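Local coordinates for lipopolysaccharide biosynthesis protein wbpB (Thermus thermophilus, PDB 3O9Z) that probably catalyses the NAD-dependent oxidation of a nucleotide-linked sugar on the pathway to 2,3-diacetamido-2,3-dideoxy-D-mannuronic acid, at residues A[17-22]-A[100-105]; A[76-81]-A[86-91]; A[244-249]-A[255-260]. One frame throughout, in Å; residues are numbered along the deposited sequence.

Overall arrangement
Interactions 1 and 2 are buried contacts within the NAD-binding Rossmann domain. They reach neighbouring strands of one sheet, 75-78 and 98-101, and their centres lie about 11 Å apart. Both touch NAD. Interaction 1 is almost purely polar, a single histidine-carboxylate bond beside the nicotinamide. Interaction 2 packs a helix on a strand, with apolar contacts inside and one polar bond near the adenine. Interaction 3 is a partly buried hairpin at the edge of the second sheet, and its centre is about 22 Å from that of interaction 1. It is rich in backbone and side-chain hydrogen bonds. Interactions 1 and 3 touch 2-oxoglutarate at different parts of the molecule.

Interaction 1. Residues A[17-22]-A[100-105]; sequences PRHLKA and LSEKPL. With NAD (nicotinamide-adenine-dinucleotide), chain E; AKG (2-oxoglutaric acid), chain F.
Glu102 and His19 make the one direct bond between segment 100-105 and helix 17-22. Leu100 and Ser101 lie on strand 98-101, and both are buried. Ser101 OG donates to Glu102 O over 3.0 Å, in the carbonyl plane and on a lone pair. Glu102 follows. Its chain bends about the CB-CG bond (chi2 -67°), which brings the carboxylate toward the helix. His19 NE2 donates to Glu102 OE2 at 2.7 Å, meeting the anti side of the oxygen. The bond lies close to the plane of the imidazole, while ring and carboxylate planes stand 75° apart. His266 NE2 also bonds to OE2, and Tyr270 OH bonds to His19 ND1, so both ring nitrogens of His19 have partners. The other oxygen, Glu102 OE1, accepts from Lys103 N at 3.2 Å and lies 3.1 Å from NAD O7N. With an alanine here, His19 NE2 and His266 NE2 would probably lose their shared acceptor, and a gap would open beside the nicotinamide ribose. Lys103 is bent at chi2 and chi3, which brings its amine between the two ligands. NZ donates to NAD O2D at 2.8 Å and to O5 of 2-oxoglutarate at 2.8 Å. Asn183 O is a further partner of NZ. A cis peptide bond then leads into Pro104, whose carbonyl oxygen is bonded to His85. Glu-Lys-Pro with this geometry fits the EKP signature of the Gfo/Idh/MocA oxidoreductases, lying where the NAD and 2-oxoglutarate pockets meet.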
loop_
_atom_site.group_PDB
_atom_site.type_symbol
_atom_site.label_atom_id
_atom_site.label_comp_id
_atom_site.label_asym_id
_atom_site.label_seq_id
_atom_site.Cartn_x
_atom_site.Cartn_y
_atom_site.Cartn_z
ATOM N N PRO A 17 0.758 -19.769 6.534
ATOM C CA PRO A 17 1.669 -20.921 6.679
ATOM C C PRO A 17 0.917 -22.203 7.049
ATOM O O PRO A 17 1.404 -23.313 6.802
ATOM C CB PRO A 17 2.594 -20.484 7.810
ATOM C CG PRO A 17 2.615 -18.977 7.694
ATOM C CD PRO A 17 1.204 -18.585 7.300
ATOM N N ARG A 18 -0.249 -22.093 7.688
ATOM C CA ARG A 18 -1.034 -23.279 8.003
ATOM C C ARG A 18 -1.604 -23.889 6.738
ATOM O O ARG A 18 -1.742 -25.118 6.642
ATOM C CB ARG A 18 -2.188 -22.944 8.959
ATOM C CG ARG A 18 -2.052 -23.634 10.274
ATOM C CD ARG A 18 -3.198 -23.296 11.228
ATOM N NE ARG A 18 -2.846 -22.182 12.100
ATOM C CZ ARG A 18 -3.670 -21.657 12.997
ATOM N NH1 ARG A 18 -4.901 -22.146 13.121
ATOM N NH2 ARG A 18 -3.271 -20.639 13.752
ATOM N N HIS A 19 -1.902 -23.055 5.748
ATOM C CA HIS A 19 -2.393 -23.548 4.446
ATOM C C HIS A 19 -1.259 -24.145 3.631
ATOM O O HIS A 19 -1.470 -25.150 2.960
ATOM C CB HIS A 19 -3.008 -22.391 3.651
ATOM C CG HIS A 19 -4.310 -21.923 4.221
ATOM N ND1 HIS A 19 -5.516 -22.384 3.742
ATOM C CD2 HIS A 19 -4.600 -21.133 5.288
ATOM C CE1 HIS A 19 -6.500 -21.861 4.455
ATOM N NE2 HIS A 19 -5.971 -21.128 5.422
ATOM N N LEU A 20 -0.060 -23.595 3.758
ATOM C CA LEU A 20 1.091 -24.175 3.063
ATOM C C LEU A 20 1.381 -25.530 3.641
ATOM O O LEU A 20 1.607 -26.470 2.869
ATOM C CB LEU A 20 2.333 -23.312 3.274
ATOM C CG LEU A 20 2.291 -21.947 2.598
ATOM C CD1 LEU A 20 3.560 -21.101 2.882
ATOM C CD2 LEU A 20 2.053 -22.033 1.085
ATOM N N LYS A 21 1.350 -25.648 4.970
ATOM C CA LYS A 21 1.544 -26.943 5.614
ATOM C C LYS A 21 0.437 -27.927 5.176
ATOM O O LYS A 21 0.729 -29.102 4.875
ATOM C CB LYS A 21 1.654 -26.765 7.131
ATOM C CG LYS A 21 1.765 -28.051 7.934
ATOM C CD LYS A 21 1.301 -27.786 9.353
ATOM C CE LYS A 21 2.447 -27.973 10.312
ATOM N NZ LYS A 21 2.287 -29.306 10.951
ATOM N N ALA A 22 -0.820 -27.487 5.094
ATOM C CA ALA A 22 -1.912 -28.397 4.712
ATOM C C ALA A 22 -1.755 -28.889 3.272
ATOM O O ALA A 22 -1.990 -30.064 2.965
ATOM C CB ALA A 22 -3.288 -27.697 4.852
ATOM N N LEU A 100 -11.600 -23.000 -1.667
ATOM C CA LEU A 100 -11.564 -23.368 -0.278
ATOM C C LEU A 100 -11.181 -22.110 0.472
ATOM O O LEU A 100 -10.000 -21.727 0.500
ATOM C CB LEU A 100 -10.568 -24.466 0.055
ATOM C CG LEU A 100 -10.387 -24.861 1.540
ATOM C CD1 LEU A 100 -11.740 -24.985 2.299
ATOM C CD2 LEU A 100 -9.487 -26.067 1.783
ATOM N N SER A 101 -12.174 -21.507 1.088
ATOM C CA SER A 101 -11.972 -20.199 1.695
ATOM C C SER A 101 -11.877 -20.290 3.211
ATOM O O SER A 101 -12.569 -21.069 3.855
ATOM C CB SER A 101 -13.153 -19.313 1.367
ATOM O OG SER A 101 -13.019 -18.006 1.880
ATOM N N GLU A 102 -10.973 -19.484 3.770
ATOM C CA GLU A 102 -11.028 -19.261 5.218
ATOM C C GLU A 102 -12.412 -18.820 5.648
ATOM O O GLU A 102 -13.180 -18.217 4.889
ATOM C CB GLU A 102 -9.969 -18.233 5.639
ATOM C CG GLU A 102 -8.623 -18.867 5.932
ATOM C CD GLU A 102 -8.624 -19.757 7.161
ATOM O OE1 GLU A 102 -9.666 -19.709 7.908
ATOM O OE2 GLU A 102 -7.629 -20.453 7.440
ATOM N N LYS A 103 -12.663 -18.983 6.953
ATOM C CA LYS A 103 -13.842 -18.385 7.585
ATOM C C LYS A 103 -13.696 -16.868 7.702
ATOM O O LYS A 103 -12.570 -16.335 7.684
ATOM C CB LYS A 103 -14.157 -19.038 8.945
ATOM C CG LYS A 103 -12.963 -19.279 9.886
ATOM C CD LYS A 103 -12.104 -18.047 10.273
ATOM C CE LYS A 103 -12.870 -16.980 11.048
ATOM N NZ LYS A 103 -11.857 -15.872 11.325
ATOM N N PRO A 104 -14.806 -16.147 7.772
ATOM C CA PRO A 104 -16.181 -16.583 7.411
ATOM C C PRO A 104 -16.162 -16.837 5.910
ATOM O O PRO A 104 -15.485 -16.116 5.180
ATOM C CB PRO A 104 -17.042 -15.350 7.728
ATOM C CG PRO A 104 -16.065 -14.165 7.494
ATOM C CD PRO A 104 -14.747 -14.699 8.021
ATOM N N LEU A 105 -16.896 -17.833 5.420
ATOM C CA LEU A 105 -16.874 -18.124 3.978
ATOM C C LEU A 105 -17.130 -16.875 3.133
ATOM O O LEU A 105 -16.370 -16.597 2.179
ATOM C CB LEU A 105 -17.936 -19.237 3.700
ATOM C CG LEU A 105 -17.970 -19.831 2.271
ATOM C CD1 LEU A 105 -16.560 -20.183 1.849
ATOM C CD2 LEU A 105 -18.851 -21.098 2.295
HETATM P PA NAD E . -3.458 -11.062 7.799
HETATM O O1A NAD E . -2.312 -11.574 8.587
HETATM O O2A NAD E . -3.880 -9.584 7.829
HETATM O O5B NAD E . -3.055 -11.506 6.338
HETATM C C5B NAD E . -3.930 -11.078 5.332
HETATM C C4B NAD E . -3.189 -11.185 3.977
HETATM O O4B NAD E . -4.097 -10.938 2.871
HETATM C C3B NAD E . -2.132 -10.049 3.902
HETATM O O3B NAD E . -0.815 -10.572 3.638
HETATM C C2B NAD E . -2.652 -9.103 2.805
HETATM O O2B NAD E . -1.631 -8.424 2.060
HETATM C C1B NAD E . -3.351 -10.173 1.915
HETATM N N9A NAD E . -4.302 -9.525 0.974
HETATM C C8A NAD E . -4.938 -8.322 0.942
HETATM N N7A NAD E . -5.660 -8.198 -0.170
HETATM C C5A NAD E . -5.427 -9.311 -0.938
HETATM C C6A NAD E . -5.871 -9.770 -2.236
HETATM N N6A NAD E . -6.678 -8.978 -3.007
HETATM N N1A NAD E . -5.394 -10.968 -2.553
HETATM C C2A NAD E . -4.603 -11.792 -1.879
HETATM N N3A NAD E . -4.150 -11.370 -0.670
HETATM C C4A NAD E . -4.589 -10.186 -0.228
HETATM O O3 NAD E . -4.758 -11.913 8.181
HETATM P PN NAD E . -4.940 -13.405 8.611
HETATM O O1N NAD E . -5.059 -13.464 10.133
HETATM O O2N NAD E . -3.924 -14.275 7.925
HETATM O O5D NAD E . -6.437 -13.725 8.152
HETATM C C5D NAD E . -6.529 -14.169 6.822
HETATM C C4D NAD E . -7.889 -14.881 6.708
HETATM O O4D NAD E . -7.755 -16.084 7.497
HETATM C C3D NAD E . -9.107 -14.108 7.235
HETATM O O3D NAD E . -10.247 -14.562 6.438
HETATM C C2D NAD E . -9.259 -14.706 8.643
HETATM O O2D NAD E . -10.603 -14.681 9.099
HETATM C C1D NAD E . -8.747 -16.147 8.538
HETATM N N1N NAD E . -8.212 -16.665 9.796
HETATM C C2N NAD E . -8.601 -17.847 10.225
HETATM C C3N NAD E . -8.155 -18.447 11.385
HETATM C C7N NAD E . -8.762 -19.744 11.735
HETATM O O7N NAD E . -9.278 -20.487 10.873
HETATM N N7N NAD E . -8.590 -20.099 13.003
HETATM C C4N NAD E . -7.202 -17.748 12.138
HETATM C C5N NAD E . -6.744 -16.538 11.612
HETATM C C6N NAD E . -7.235 -15.996 10.427
HETATM C C1 AKG F . -9.038 -15.258 13.690
HETATM O O1 AKG F . -8.194 -14.638 14.388
HETATM O O2 AKG F . -9.462 -14.799 12.623
HETATM C C2 AKG F . -9.486 -16.595 14.017
HETATM O O5 AKG F . -10.304 -17.141 13.280
HETATM C C3 AKG F . -8.983 -17.291 15.254
HETATM C C4 AKG F . -9.994 -17.039 16.371
HETATM C C5 AKG F . -9.533 -17.531 17.729
HETATM O O3 AKG F . -8.380 -17.265 18.116
HETATM O O4 AKG F . -10.307 -18.191 18.427
#

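Interaction 2. Residues A[76-81]-A[86-91]; sequences LSIASP and YPQIRM. With NAD (nicotinamide-adenine-dinucleotide), chain E.
The amide of Gln88 is the flat group that meets segment 76-81. Ser80 OG donates to Gln88 OE1 at 2.8 Å from above the carbonyl plane, 52° out of it, and not on a lone pair. OE1 is also bonded to Thr9 OG1, so two hydroxyls hold the oxygen. This fixes which way the amide is turned. Its nitrogen faces the adenine, with Gln88 NE2 3.1 Å from NAD N1A. NE2 is also bonded to Glu57 of the second subunit. The Tyr86 ring has Arg90 CG over one face, 4.0 Å above the plane and offset toward the rim. Tyr86 OH meets the Arg90 guanidinium at its edge, taking a bond from NH2 of 2.7 Å. That guanidinium also makes salt bridges to Glu64 and Asp65 of the second subunit.

Apolar packing fills the interior. Ile78 carries most of it from the strand. Its CG1 lies beside the backbone N (chi1 -67°), and this sends CD1 to the helix, 3.6 Å from Ile89 CG1. The two isoleucines cross at about a right angle. The other branch, Ile78 CG2, rests 3.5 Å from Gln88 OE1. Leu76 CD2 comes within 3.5 Å of Gln88 O. Its contact with Met91 CE is less certain, since Met91 was modelled in two conformers.

Beyond the strand, Pro81 CD borders the adenosine, 3.5 Å from NAD C8A. Strand 76-78 and helix 86-91 run antiparallel at 175°. They are the first strand and the crossover helix of the beta-alpha-beta unit that continues into strand 98-101, part of the Rossmann fold, whose strand ends hold the dinucleotide.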
loop_
_atom_site.group_PDB
_atom_site.type_symbol
_atom_site.label_atom_id
_atom_site.label_comp_id
_atom_site.label_asym_id
_atom_site.label_seq_id
_atom_site.Cartn_x
_atom_site.Cartn_y
_atom_site.Cartn_z
ATOM N N LEU A 76 -8.699 -22.910 -5.652
ATOM C CA LEU A 76 -8.154 -21.653 -5.113
ATOM C C LEU A 76 -8.352 -21.713 -3.599
ATOM O O LEU A 76 -9.510 -21.660 -3.158
ATOM C CB LEU A 76 -8.847 -20.465 -5.756
ATOM C CG LEU A 76 -8.220 -19.129 -5.327
ATOM C CD1 LEU A 76 -6.744 -19.043 -5.813
ATOM C CD2 LEU A 76 -9.038 -18.043 -5.892
ATOM N N SER A 77 -7.272 -21.758 -2.810
ATOM C CA SER A 77 -7.353 -21.532 -1.364
ATOM C C SER A 77 -7.283 -20.040 -1.066
ATOM O O SER A 77 -6.466 -19.312 -1.630
ATOM C CB SER A 77 -6.226 -22.229 -0.629
ATOM O OG SER A 77 -6.266 -23.652 -0.717
ATOM N N ILE A 78 -8.114 -19.588 -0.137
ATOM C CA ILE A 78 -8.335 -18.152 0.011
ATOM C C ILE A 78 -8.098 -17.778 1.477
ATOM O O ILE A 78 -8.863 -18.133 2.370
ATOM C CB ILE A 78 -9.766 -17.722 -0.446
ATOM C CG1 ILE A 78 -9.860 -17.931 -1.968
ATOM C CG2 ILE A 78 -10.139 -16.315 -0.071
ATOM C CD1 ILE A 78 -11.329 -17.904 -2.501
ATOM N N ALA A 79 -7.009 -17.045 1.697
ATOM C CA ALA A 79 -6.624 -16.574 3.054
ATOM C C ALA A 79 -6.495 -15.054 3.072
ATOM O O ALA A 79 -5.683 -14.507 3.851
ATOM C CB ALA A 79 -5.363 -17.271 3.500
ATOM N N SER A 80 -7.236 -14.347 2.238
ATOM C CA SER A 80 -7.319 -12.894 2.164
ATOM C C SER A 80 -8.276 -12.330 3.225
ATOM O O SER A 80 -8.983 -13.131 3.881
ATOM C CB SER A 80 -7.752 -12.493 0.752
ATOM O OG SER A 80 -9.013 -13.152 0.506
ATOM N N PRO A 81 -8.328 -10.993 3.405
ATOM C CA PRO A 81 -9.324 -10.361 4.301
ATOM C C PRO A 81 -10.757 -10.727 3.894
ATOM O O PRO A 81 -11.020 -11.082 2.725
ATOM C CB PRO A 81 -9.100 -8.864 4.112
ATOM C CG PRO A 81 -7.582 -8.788 3.789
ATOM C CD PRO A 81 -7.377 -9.983 2.882
ATOM N N TYR A 86 -15.699 -13.388 -1.008
ATOM C CA TYR A 86 -16.761 -13.526 -2.044
ATOM C C TYR A 86 -16.156 -13.292 -3.457
ATOM O O TYR A 86 -16.335 -14.200 -4.305
ATOM C CB TYR A 86 -17.921 -12.564 -1.747
ATOM C CG TYR A 86 -18.929 -12.512 -2.883
ATOM C CD1 TYR A 86 -19.706 -13.626 -3.141
ATOM C CD2 TYR A 86 -19.124 -11.350 -3.600
ATOM C CE1 TYR A 86 -20.650 -13.593 -4.168
ATOM C CE2 TYR A 86 -20.080 -11.297 -4.640
ATOM C CZ TYR A 86 -20.841 -12.432 -4.846
ATOM O OH TYR A 86 -21.826 -12.418 -5.843
ATOM N N PRO A 87 -15.513 -12.115 -3.711
ATOM C CA PRO A 87 -15.072 -11.907 -5.111
ATOM C C PRO A 87 -13.956 -12.844 -5.519
ATOM O O PRO A 87 -13.785 -13.056 -6.743
ATOM C CB PRO A 87 -14.712 -10.429 -5.184
ATOM C CG PRO A 87 -14.346 -10.105 -3.715
ATOM C CD PRO A 87 -15.410 -10.875 -2.924
ATOM N N GLN A 88 -13.134 -13.348 -4.586
ATOM C CA GLN A 88 -12.114 -14.330 -4.903
ATOM C C GLN A 88 -12.651 -15.726 -5.175
ATOM O O GLN A 88 -12.122 -16.481 -5.980
ATOM C CB GLN A 88 -10.911 -14.374 -3.916
ATOM C CG GLN A 88 -10.172 -13.050 -3.929
ATOM C CD GLN A 88 -8.908 -13.067 -3.122
ATOM O OE1 GLN A 88 -8.754 -13.811 -2.160
ATOM N NE2 GLN A 88 -7.959 -12.256 -3.596
ATOM N N ILE A 89 -13.736 -16.064 -4.464
ATOM C CA ILE A 89 -14.484 -17.266 -4.810
ATOM C C ILE A 89 -15.158 -17.057 -6.188
ATOM O O ILE A 89 -15.048 -17.982 -6.993
ATOM C CB ILE A 89 -15.560 -17.521 -3.751
ATOM C CG1 ILE A 89 -14.947 -17.949 -2.399
ATOM C CG2 ILE A 89 -16.529 -18.594 -4.283
ATOM C CD1 ILE A 89 -15.923 -17.663 -1.222
ATOM N N ARG A 90 -15.649 -15.869 -6.527
ATOM C CA ARG A 90 -16.219 -15.664 -7.892
ATOM C C ARG A 90 -15.068 -15.867 -8.899
ATOM O O ARG A 90 -15.284 -16.409 -9.995
ATOM C CB ARG A 90 -16.762 -14.249 -8.039
ATOM C CG ARG A 90 -18.009 -14.016 -7.184
ATOM C CD ARG A 90 -19.284 -14.362 -7.862
ATOM N NE ARG A 90 -19.454 -13.672 -9.143
ATOM C CZ ARG A 90 -20.191 -12.578 -9.337
ATOM N NH1 ARG A 90 -20.291 -12.073 -10.561
ATOM N NH2 ARG A 90 -20.879 -11.977 -8.369
ATOM N N MET A 91 -13.843 -15.439 -8.587
ATOM C CA MET A 91 -12.717 -15.606 -9.506
ATOM C C MET A 91 -12.411 -17.093 -9.681
ATOM O O MET A 91 -12.209 -17.566 -10.827
ATOM C CB MET A 91 -11.497 -14.869 -8.933
ATOM C CG MET A 91 -10.158 -15.125 -9.666
ATOM S SD MET A 91 -8.833 -13.917 -9.161
ATOM C CE MET A 91 -8.538 -14.276 -7.420
HETATM P PA NAD E . -3.458 -11.062 7.799
HETATM O O1A NAD E . -2.312 -11.574 8.587
HETATM O O2A NAD E . -3.880 -9.584 7.829
HETATM O O5B NAD E . -3.055 -11.506 6.338
HETATM C C5B NAD E . -3.930 -11.078 5.332
HETATM C C4B NAD E . -3.189 -11.185 3.977
HETATM O O4B NAD E . -4.097 -10.938 2.871
HETATM C C3B NAD E . -2.132 -10.049 3.902
HETATM O O3B NAD E . -0.815 -10.572 3.638
HETATM C C2B NAD E . -2.652 -9.103 2.805
HETATM O O2B NAD E . -1.631 -8.424 2.060
HETATM C C1B NAD E . -3.351 -10.173 1.915
HETATM N N9A NAD E . -4.302 -9.525 0.974
HETATM C C8A NAD E . -4.938 -8.322 0.942
HETATM N N7A NAD E . -5.660 -8.198 -0.170
HETATM C C5A NAD E . -5.427 -9.311 -0.938
HETATM C C6A NAD E . -5.871 -9.770 -2.236
HETATM N N6A NAD E . -6.678 -8.978 -3.007
HETATM N N1A NAD E . -5.394 -10.968 -2.553
HETATM C C2A NAD E . -4.603 -11.792 -1.879
HETATM N N3A NAD E . -4.150 -11.370 -0.670
HETATM C C4A NAD E . -4.589 -10.186 -0.228
HETATM O O3 NAD E . -4.758 -11.913 8.181
HETATM P PN NAD E . -4.940 -13.405 8.611
HETATM O O1N NAD E . -5.059 -13.464 10.133
HETATM O O2N NAD E . -3.924 -14.275 7.925
HETATM O O5D NAD E . -6.437 -13.725 8.152
HETATM C C5D NAD E . -6.529 -14.169 6.822
HETATM C C4D NAD E . -7.889 -14.881 6.708
HETATM O O4D NAD E . -7.755 -16.084 7.497
HETATM C C3D NAD E . -9.107 -14.108 7.235
HETATM O O3D NAD E . -10.247 -14.562 6.438
HETATM C C2D NAD E . -9.259 -14.706 8.643
HETATM O O2D NAD E . -10.603 -14.681 9.099
HETATM C C1D NAD E . -8.747 -16.147 8.538
HETATM N N1N NAD E . -8.212 -16.665 9.796
HETATM C C2N NAD E . -8.601 -17.847 10.225
HETATM C C3N NAD E . -8.155 -18.447 11.385
HETATM C C7N NAD E . -8.762 -19.744 11.735
HETATM O O7N NAD E . -9.278 -20.487 10.873
HETATM N N7N NAD E . -8.590 -20.099 13.003
HETATM C C4N NAD E . -7.202 -17.748 12.138
HETATM C C5N NAD E . -6.744 -16.538 11.612
HETATM C C6N NAD E . -7.235 -15.996 10.427
#

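Interaction 3. Residues A[244-249]-A[255-260]; sequences RTYRSI and EVEFSE. With AKG (2-oxoglutaric acid), chain F.
Backbone hydrogen bonds pair Ile249 with Val256 in both directions, each 2.9 Å between Ile249 N and Val256 O and between Val256 N and Ile249 O. Ser248 and Glu257 form the adjoining non-hydrogen-bonded pair. Phe258 N then donates to Arg247 O, nearly in line with the carbonyl, and carries the pairing just past the strand.

Side-chain oxygens extend the ladder. Arg247 N donates to Glu257 OE1 over 2.9 Å, almost straight at 178°, from above the carboxylate plane. Ser259 OG donates to the same oxygen on its syn side. A water bridges it to Thr245 O. Glu255 uses both oxygens. Its OE1 takes Ser248 OG on the syn lone pair at 2.6 Å, and its OE2 takes Tyr246 OH at 2.8 Å.

Apolar contacts lie on the other face, with Ile249 and Val256 side by side. The Phe258 ring receives a CH-pi contact from Arg247 CB, 3.9 Å from the centroid. Phe258 CG sits between the backbone N and the carbonyl carbon (chi1 51°), which sets a face of the ring against Arg247 CB.

The ligand contact is made by Arg247, whose extended chain reaches 2-oxoglutarate. NE donates to O4 at 2.9 Å and NH2 donates to O3 at 3.0 Å, a forked grip on one carboxylate. NH1 turns to Ser259 OG instead, and Phe262 adds a cation-pi contact. The whole is a two-stranded antiparallel hairpin at the edge of the second sheet, and it presents Arg247 to the 2-oxoglutarate pocket.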
loop_
_atom_site.group_PDB
_atom_site.type_symbol
_atom_site.label_atom_id
_atom_site.label_comp_id
_atom_site.label_asym_id
_atom_site.label_seq_id
_atom_site.Cartn_x
_atom_site.Cartn_y
_atom_site.Cartn_z
ATOM N N ARG A 244 -4.254 -16.468 27.838
ATOM C CA ARG A 244 -4.937 -15.378 27.128
ATOM C C ARG A 244 -6.086 -15.835 26.246
ATOM O O ARG A 244 -6.639 -15.028 25.495
ATOM C CB ARG A 244 -3.930 -14.545 26.331
ATOM C CG ARG A 244 -2.888 -13.957 27.263
ATOM C CD ARG A 244 -1.803 -13.152 26.578
ATOM N NE ARG A 244 -1.236 -12.301 27.617
ATOM C CZ ARG A 244 -1.514 -11.012 27.759
ATOM N NH1 ARG A 244 -2.273 -10.377 26.876
ATOM N NH2 ARG A 244 -0.968 -10.346 28.763
ATOM N N THR A 245 -6.442 -17.110 26.334
ATOM C CA THR A 245 -7.598 -17.643 25.640
ATOM C C THR A 245 -8.425 -18.493 26.598
ATOM O O THR A 245 -7.914 -19.153 27.527
ATOM C CB THR A 245 -7.248 -18.504 24.426
ATOM O OG1 THR A 245 -6.648 -19.726 24.868
ATOM C CG2 THR A 245 -6.290 -17.748 23.464
ATOM N N TYR A 246 -9.714 -18.520 26.303
ATOM C CA TYR A 246 -10.671 -19.345 27.020
ATOM C C TYR A 246 -11.843 -19.555 26.073
ATOM O O TYR A 246 -12.593 -18.621 25.797
ATOM C CB TYR A 246 -11.114 -18.663 28.316
ATOM C CG TYR A 246 -12.149 -19.465 29.086
ATOM C CD1 TYR A 246 -11.815 -20.713 29.612
ATOM C CD2 TYR A 246 -13.439 -18.993 29.269
ATOM C CE1 TYR A 246 -12.759 -21.471 30.297
ATOM C CE2 TYR A 246 -14.390 -19.735 29.980
ATOM C CZ TYR A 246 -14.030 -20.969 30.484
ATOM O OH TYR A 246 -14.982 -21.706 31.159
ATOM N N ARG A 247 -11.986 -20.781 25.577
ATOM C CA ARG A 247 -13.004 -21.124 24.594
ATOM C C ARG A 247 -13.804 -22.290 25.112
ATOM O O ARG A 247 -13.305 -23.423 25.154
ATOM C CB ARG A 247 -12.407 -21.447 23.217
ATOM C CG ARG A 247 -11.542 -20.341 22.597
ATOM C CD ARG A 247 -10.975 -20.881 21.269
ATOM N NE ARG A 247 -9.971 -20.016 20.655
ATOM C CZ ARG A 247 -8.658 -20.168 20.799
ATOM N NH1 ARG A 247 -8.193 -21.088 21.654
ATOM N NH2 ARG A 247 -7.814 -19.395 20.117
ATOM N N SER A 248 -15.015 -21.992 25.575
ATOM C CA SER A 248 -15.760 -22.927 26.422
ATOM C C SER A 248 -17.197 -23.042 25.927
ATOM O O SER A 248 -17.866 -22.034 25.657
ATOM C CB SER A 248 -15.784 -22.415 27.867
ATOM O OG SER A 248 -16.822 -23.030 28.612
ATOM N N ILE A 249 -17.675 -24.276 25.792
ATOM C CA ILE A 249 -19.112 -24.534 25.616
ATOM C C ILE A 249 -19.593 -25.356 26.804
ATOM O O ILE A 249 -19.083 -26.463 27.084
ATOM C CB ILE A 249 -19.470 -25.135 24.250
ATOM C CG1 ILE A 249 -20.993 -25.309 24.140
ATOM C CG2 ILE A 249 -18.744 -26.459 23.995
ATOM C CD1 ILE A 249 -21.451 -25.621 22.714
ATOM N N GLU A 255 -18.868 -28.829 31.122
ATOM C CA GLU A 255 -17.893 -27.932 30.509
ATOM C C GLU A 255 -17.047 -28.618 29.435
ATOM O O GLU A 255 -16.379 -29.620 29.700
ATOM C CB GLU A 255 -17.004 -27.380 31.635
ATOM C CG GLU A 255 -15.648 -26.802 31.233
ATOM C CD GLU A 255 -15.819 -25.441 30.591
ATOM O OE1 GLU A 255 -16.838 -25.312 29.889
ATOM O OE2 GLU A 255 -14.990 -24.524 30.796
ATOM N N VAL A 256 -17.013 -28.072 28.223
ATOM C CA VAL A 256 -15.977 -28.471 27.254
ATOM C C VAL A 256 -15.135 -27.254 26.872
ATOM O O VAL A 256 -15.658 -26.327 26.252
ATOM C CB VAL A 256 -16.606 -29.147 26.017
ATOM C CG1 VAL A 256 -15.561 -29.468 24.926
ATOM C CG2 VAL A 256 -17.339 -30.444 26.412
ATOM N N GLU A 257 -13.856 -27.238 27.264
ATOM C CA GLU A 257 -12.946 -26.158 26.865
ATOM C C GLU A 257 -12.151 -26.691 25.683
ATOM O O GLU A 257 -11.519 -27.742 25.815
ATOM C CB GLU A 257 -12.014 -25.692 28.009
ATOM C CG GLU A 257 -11.481 -24.235 27.890
ATOM C CD GLU A 257 -10.453 -24.002 26.789
ATOM O OE1 GLU A 257 -10.148 -22.812 26.482
ATOM O OE2 GLU A 257 -9.941 -25.008 26.238
ATOM N N PHE A 258 -12.201 -26.003 24.542
ATOM C CA PHE A 258 -11.687 -26.561 23.282
ATOM C C PHE A 258 -10.525 -25.812 22.653
ATOM O O PHE A 258 -10.346 -25.845 21.439
ATOM C CB PHE A 258 -12.808 -26.756 22.253
ATOM C CG PHE A 258 -13.667 -25.543 22.038
ATOM C CD1 PHE A 258 -14.802 -25.341 22.822
ATOM C CD2 PHE A 258 -13.358 -24.627 21.036
ATOM C CE1 PHE A 258 -15.649 -24.256 22.582
ATOM C CE2 PHE A 258 -14.188 -23.525 20.794
ATOM C CZ PHE A 258 -15.337 -23.348 21.578
ATOM N N SER A 259 -9.721 -25.138 23.462
ATOM C CA SER A 259 -8.562 -24.425 22.940
ATOM C C SER A 259 -7.411 -25.333 22.507
ATOM O O SER A 259 -6.653 -25.011 21.585
ATOM C CB SER A 259 -8.065 -23.449 23.998
ATOM O OG SER A 259 -8.973 -22.350 24.122
ATOM N N GLU A 260 -7.313 -26.490 23.148
ATOM C CA GLU A 260 -6.155 -27.323 22.881
ATOM C C GLU A 260 -6.301 -27.926 21.500
ATOM O O GLU A 260 -7.345 -28.486 21.162
ATOM C CB GLU A 260 -6.046 -28.393 23.963
ATOM C CG GLU A 260 -5.502 -27.810 25.262
ATOM C CD GLU A 260 -5.608 -28.765 26.439
ATOM O OE1 GLU A 260 -4.660 -28.787 27.255
ATOM O OE2 GLU A 260 -6.634 -29.480 26.554
HETATM C C1 AKG F . -9.038 -15.258 13.690
HETATM O O1 AKG F . -8.194 -14.638 14.388
HETATM O O2 AKG F . -9.462 -14.799 12.623
HETATM C C2 AKG F . -9.486 -16.595 14.017
HETATM O O5 AKG F . -10.304 -17.141 13.280
HETATM C C3 AKG F . -8.983 -17.291 15.254
HETATM C C4 AKG F . -9.994 -17.039 16.371
HETATM C C5 AKG F . -9.533 -17.531 17.729
HETATM O O3 AKG F . -8.380 -17.265 18.116
HETATM O O4 AKG F . -10.307 -18.191 18.427
HETATM O O HOH W 1 -7.968 -21.799 28.013
#